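Local coordinates for glyoxylate reductase (Paecilomyces sp. J18, PDB 3WNV), which probably catalyses the NAD(P)H-dependent reduction of glyoxylate to glycolate, as a fungal member of the D-isomer-specific 2-hydroxyacid dehydrogenase family, at residues Val199-Asp202 / Glu203-Gln207; Arg36-Phe39 / Leu40-Cys43. All blocks are in the same frame, centred on the assembly; numbering follows the deposited sequence.

Contact 1: Val199-Asp202 / Glu203-Gln207; sequences VSFD and ELLAQ
Ser200 and Glu203 clasp each other at the start of helix 201-207. The carboxylate of Glu203 comes back past the end of the helix, and its OE1 accepts from Ser200 N at 2.9 Å in an almost straight bond, with an N-H...O angle of 175°. OE1 uses the anti lone pair, the one turned away from OE2. In the other direction, Ser200 OG receives the backbone N-H of Glu203 at 3.2 Å. The serine hydroxyl lies between its own N and carbonyl carbon (chi1 65°), which brings OG back over the helix end; from there it also gives a weak bond to Glu203 OE1, so that one carboxylate oxygen is gripped by two donors of the same residue. Glu203 reaches this place with CG anti to the carbonyl carbon (chi1 -78°) and an extended chain beyond. Next to the polar clasp, Val199 and Leu204 meet at roughly a right angle, methyl against methyl, CG2 of the valine lying 3.8 Å from CD1 of the leucine. One turn on, CD1 of Leu205 approaches the CE2 side of the Phe201 ring obliquely, at 3.6 Å from CE2. Backbone bonds from Leu205 N to Phe201 O (3.1 Å) and from Ala206 N to Asp202 O (3.0 Å) show the regular helix established. Asp202 turns its carboxylate to a salt bridge with Lys232 of helix 227-232, while Leu204 packs on Ile181 and Leu160 of the sheet. The reciprocal bonds between Ser200 and Glu203 define a capping box, with Ser200 as N-cap; here it starts the helix that follows edge strand 197-198 and leads to strand 210-213 in the Rossmann-type NAD-binding domain.

Contact 2: Arg36-Phe39 / Leu40-Cys43; sequences REKF and LENC
Phe39 and Cys43, one helical turn apart, meet through a sulfur-aromatic contact: SG sits over a ring face, 4.0 Å from the centroid of the Phe39 ring and 30° off its normal. The sulfur is displaced from the centroid toward CE2 of Phe39, the ring carbon nearest to SG at 3.5 Å. Two complementary torsions produce this overlap. The phenylalanine has CG anti to its N (chi1 -179°), whereas in the cysteine SG is anti to the carbonyl carbon, beside N, and leans back toward the preceding turn. Leu40 likewise leans back to Arg36, its CD1 resting 3.8 Å from CG of Arg36. This apolar touch involves the aliphatic stem, while the guanidinium continues to salt bridges with Asp68 and Glu70. On the exposed side, Glu37 and Glu41 run alongside each other and point the same way. Their carboxylate planes are only 22° apart, and OE1 of Glu37 comes to 3.6 Å from OE2 of Glu41, a closeness of like charges that might raise the proton affinity of either group. Lys38 bends at chi2 and again at chi4, which carries NZ to a weak hydrogen bond with Asn42 OD1 at 3.3 Å; ND2 of the same amide bonds to Tyr48 OH. Along the backbone, the bonds from Leu40 N to Arg36 O, 2.8 Å, and Cys43 N to Phe39 O, 3.0 Å, confirm the i to i+4 pattern. Helix 36-45 thus directs Phe39 at Leu7 and Ile9 of strand 5-9 and edge-to-face at Phe31 of strand 27-31, while Arg36 and Leu40 lie against helix 69-74.

Contacts 1 and 2 are both local, contact 1 at the start of helix 201-207 and contact 2 within helix 36-45, and they lie beside separate parallel sheets of the chain. Their centres are about 47 Å apart and their nearest atoms about 31 Å, so neither touches the other. They lie on opposite sides of the chain's centre, the contact centres being about 23 Å and 27 Å from it. Contact 1 packs on the seven-stranded sheet, where Leu204 comes near, without touching, the glycine-rich GxGxxG pattern at Gly161, Gly163 and Gly166, which probably faces the cofactor. Contact 2 flanks the five-stranded sheet. The two-lobed layout fits the 2-hydroxyacid dehydrogenases, whose active site lies in the cleft between domains.

Contact 1: Val199-Asp202 / Glu203-Gln207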
loop_
_atom_site.group_PDB
_atom_site.type_symbol
_atom_site.label_atom_id
_atom_site.label_comp_id
_atom_site.label_asym_id
_atom_site.label_seq_id
_atom_site.Cartn_x
_atom_site.Cartn_y
_atom_site.Cartn_z
ATOM N N VAL A 199 18.664 -3.403 13.099
ATOM C CA VAL A 199 18.407 -3.814 14.485
ATOM C C VAL A 199 17.405 -4.979 14.531
ATOM O O VAL A 199 16.722 -5.275 13.545
ATOM C CB VAL A 199 17.861 -2.637 15.345
ATOM C CG1 VAL A 199 18.876 -1.519 15.438
ATOM C CG2 VAL A 199 16.531 -2.120 14.822
ATOM N N SER A 200 17.326 -5.655 15.671
ATOM C CA SER A 200 16.414 -6.785 15.797
ATOM C C SER A 200 15.014 -6.218 15.938
ATOM O O SER A 200 14.856 -5.020 16.122
ATOM C CB SER A 200 16.760 -7.629 17.014
ATOM O OG SER A 200 16.558 -6.883 18.205
ATOM N N PHE A 201 13.997 -7.070 15.791
ATOM C CA PHE A 201 12.604 -6.625 15.957
ATOM C C PHE A 201 12.413 -5.996 17.347
ATOM O O PHE A 201 11.901 -4.891 17.472
ATOM C CB PHE A 201 11.655 -7.818 15.694
ATOM C CG PHE A 201 10.174 -7.469 15.692
ATOM C CD1 PHE A 201 9.564 -6.931 14.573
ATOM C CD2 PHE A 201 9.378 -7.746 16.802
ATOM C CE1 PHE A 201 8.165 -6.624 14.562
ATOM C CE2 PHE A 201 7.991 -7.446 16.808
ATOM C CZ PHE A 201 7.391 -6.877 15.670
ATOM N N ASP A 202 12.811 -6.702 18.406
ATOM C CA ASP A 202 12.644 -6.166 19.752
ATOM C C ASP A 202 13.394 -4.842 19.952
ATOM O O ASP A 202 12.899 -3.937 20.623
ATOM C CB ASP A 202 13.083 -7.197 20.799
ATOM C CG ASP A 202 12.051 -8.303 21.017
ATOM O OD1 ASP A 202 10.903 -8.161 20.558
ATOM O OD2 ASP A 202 12.395 -9.321 21.667
ATOM N N GLU A 203 14.561 -4.700 19.334
ATOM C CA GLU A 203 15.331 -3.463 19.456
ATOM C C GLU A 203 14.670 -2.321 18.700
ATOM O O GLU A 203 14.758 -1.143 19.111
ATOM C CB GLU A 203 16.768 -3.659 18.937
ATOM C CG GLU A 203 17.716 -4.382 19.867
ATOM C CD GLU A 203 19.032 -4.791 19.170
ATOM O OE1 GLU A 203 19.031 -5.043 17.928
ATOM O OE2 GLU A 203 20.070 -4.867 19.877
ATOM N N LEU A 204 13.976 -2.650 17.608
ATOM C CA LEU A 204 13.278 -1.651 16.809
ATOM C C LEU A 204 12.123 -1.076 17.640
ATOM O O LEU A 204 11.881 0.136 17.643
ATOM C CB LEU A 204 12.738 -2.251 15.507
ATOM C CG LEU A 204 12.142 -1.244 14.521
ATOM C CD1 LEU A 204 13.247 -0.418 13.898
ATOM C CD2 LEU A 204 11.356 -1.986 13.411
ATOM N N LEU A 205 11.452 -1.956 18.379
ATOM C CA LEU A 205 10.327 -1.531 19.196
ATOM C C LEU A 205 10.850 -0.666 20.338
ATOM O O LEU A 205 10.258 0.357 20.663
ATOM C CB LEU A 205 9.591 -2.747 19.767
ATOM C CG LEU A 205 8.827 -3.606 18.751
ATOM C CD1 LEU A 205 8.453 -4.947 19.351
ATOM C CD2 LEU A 205 7.576 -2.863 18.210
ATOM N N ALA A 206 11.975 -1.065 20.923
ATOM C CA ALA A 206 12.528 -0.361 22.085
ATOM C C ALA A 206 13.084 1.008 21.763
ATOM O O ALA A 206 12.977 1.928 22.563
ATOM C CB ALA A 206 13.618 -1.197 22.735
ATOM N N GLN A 207 13.709 1.152 20.600
ATOM C CA GLN A 207 14.491 2.349 20.311
ATOM C C GLN A 207 13.843 3.422 19.445
ATOM O O GLN A 207 14.354 4.562 19.395
ATOM C CB GLN A 207 15.825 1.941 19.672
ATOM C CG GLN A 207 16.641 0.984 20.512
ATOM C CD GLN A 207 17.897 0.546 19.806
ATOM O OE1 GLN A 207 18.380 1.229 18.891
ATOM N NE2 GLN A 207 18.440 -0.602 20.213
#

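Contact 2: Arg36-Phe39 / Leu40-Cys43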
loop_
_atom_site.group_PDB
_atom_site.type_symbol
_atom_site.label_atom_id
_atom_site.label_comp_id
_atom_site.label_asym_id
_atom_site.label_seq_id
_atom_site.Cartn_x
_atom_site.Cartn_y
_atom_site.Cartn_z
ATOM N N ARG A 36 -19.053 -9.299 -8.510
ATOM C CA ARG A 36 -18.414 -10.616 -8.579
ATOM C C ARG A 36 -19.275 -11.652 -9.254
ATOM O O ARG A 36 -18.776 -12.411 -10.089
ATOM C CB ARG A 36 -18.029 -11.104 -7.171
ATOM C CG ARG A 36 -17.421 -12.502 -7.090
ATOM C CD ARG A 36 -16.879 -12.722 -5.676
ATOM N NE ARG A 36 -15.993 -13.887 -5.510
ATOM C CZ ARG A 36 -14.660 -13.846 -5.580
ATOM N NH1 ARG A 36 -14.012 -12.700 -5.855
ATOM N NH2 ARG A 36 -13.964 -14.962 -5.376
ATOM N N GLU A 37 -20.565 -11.682 -8.907
ATOM C CA GLU A 37 -21.488 -12.693 -9.425
ATOM C C GLU A 37 -21.537 -12.628 -10.949
ATOM O O GLU A 37 -21.451 -13.653 -11.644
ATOM C CB GLU A 37 -22.888 -12.481 -8.822
ATOM C CG GLU A 37 -23.978 -13.419 -9.340
ATOM C CD GLU A 37 -25.363 -12.763 -9.356
ATOM O OE1 GLU A 37 -25.753 -12.209 -10.415
ATOM O OE2 GLU A 37 -26.056 -12.803 -8.313
ATOM N N LYS A 38 -21.665 -11.406 -11.458
ATOM C CA LYS A 38 -21.728 -11.166 -12.892
ATOM C C LYS A 38 -20.369 -11.398 -13.567
ATOM O O LYS A 38 -20.320 -11.895 -14.694
ATOM C CB LYS A 38 -22.196 -9.739 -13.144
ATOM C CG LYS A 38 -22.247 -9.335 -14.604
ATOM C CD LYS A 38 -23.399 -9.977 -15.319
ATOM C CE LYS A 38 -23.651 -9.267 -16.639
ATOM N NZ LYS A 38 -22.361 -8.786 -17.239
ATOM N N PHE A 39 -19.277 -11.032 -12.896
ATOM C CA PHE A 39 -17.955 -11.336 -13.442
ATOM C C PHE A 39 -17.804 -12.851 -13.589
ATOM O O PHE A 39 -17.423 -13.341 -14.654
ATOM C CB PHE A 39 -16.824 -10.712 -12.625
ATOM C CG PHE A 39 -15.463 -11.005 -13.187
ATOM C CD1 PHE A 39 -14.991 -10.293 -14.285
ATOM C CD2 PHE A 39 -14.673 -12.022 -12.657
ATOM C CE1 PHE A 39 -13.757 -10.592 -14.833
ATOM C CE2 PHE A 39 -13.436 -12.324 -13.215
ATOM C CZ PHE A 39 -12.983 -11.599 -14.298
ATOM N N LEU A 40 -18.152 -13.601 -12.549
ATOM C CA LEU A 40 -18.033 -15.056 -12.631
ATOM C C LEU A 40 -18.932 -15.655 -13.695
ATOM O O LEU A 40 -18.533 -16.603 -14.363
ATOM C CB LEU A 40 -18.237 -15.724 -11.260
ATOM C CG LEU A 40 -17.291 -15.319 -10.133
ATOM C CD1 LEU A 40 -17.780 -15.907 -8.836
ATOM C CD2 LEU A 40 -15.865 -15.761 -10.382
ATOM N N GLU A 41 -20.131 -15.094 -13.877
ATOM C CA GLU A 41 -21.030 -15.529 -14.944
ATOM C C GLU A 41 -20.427 -15.296 -16.326
ATOM O O GLU A 41 -20.556 -16.144 -17.200
ATOM C CB GLU A 41 -22.390 -14.828 -14.842
ATOM C CG GLU A 41 -23.384 -15.534 -13.923
ATOM C CD GLU A 41 -24.620 -14.691 -13.626
ATOM O OE1 GLU A 41 -24.903 -13.746 -14.402
ATOM O OE2 GLU A 41 -25.298 -14.976 -12.610
ATOM N N ASN A 42 -19.765 -14.152 -16.516
ATOM C CA ASN A 42 -19.114 -13.865 -17.791
ATOM C C ASN A 42 -18.037 -14.894 -18.059
ATOM O O ASN A 42 -17.942 -15.418 -19.156
ATOM C CB ASN A 42 -18.469 -12.463 -17.793
ATOM C CG ASN A 42 -19.495 -11.333 -17.848
ATOM O OD1 ASN A 42 -20.695 -11.577 -18.009
ATOM N ND2 ASN A 42 -19.017 -10.088 -17.727
ATOM N N CYS A 43 -17.210 -15.158 -17.051
ATOM C CA CYS A 43 -16.150 -16.177 -17.185
ATOM C C CYS A 43 -16.707 -17.532 -17.620
ATOM O O CYS A 43 -16.179 -18.187 -18.537
ATOM C CB CYS A 43 -15.378 -16.321 -15.861
ATOM S SG CYS A 43 -14.355 -14.937 -15.388
#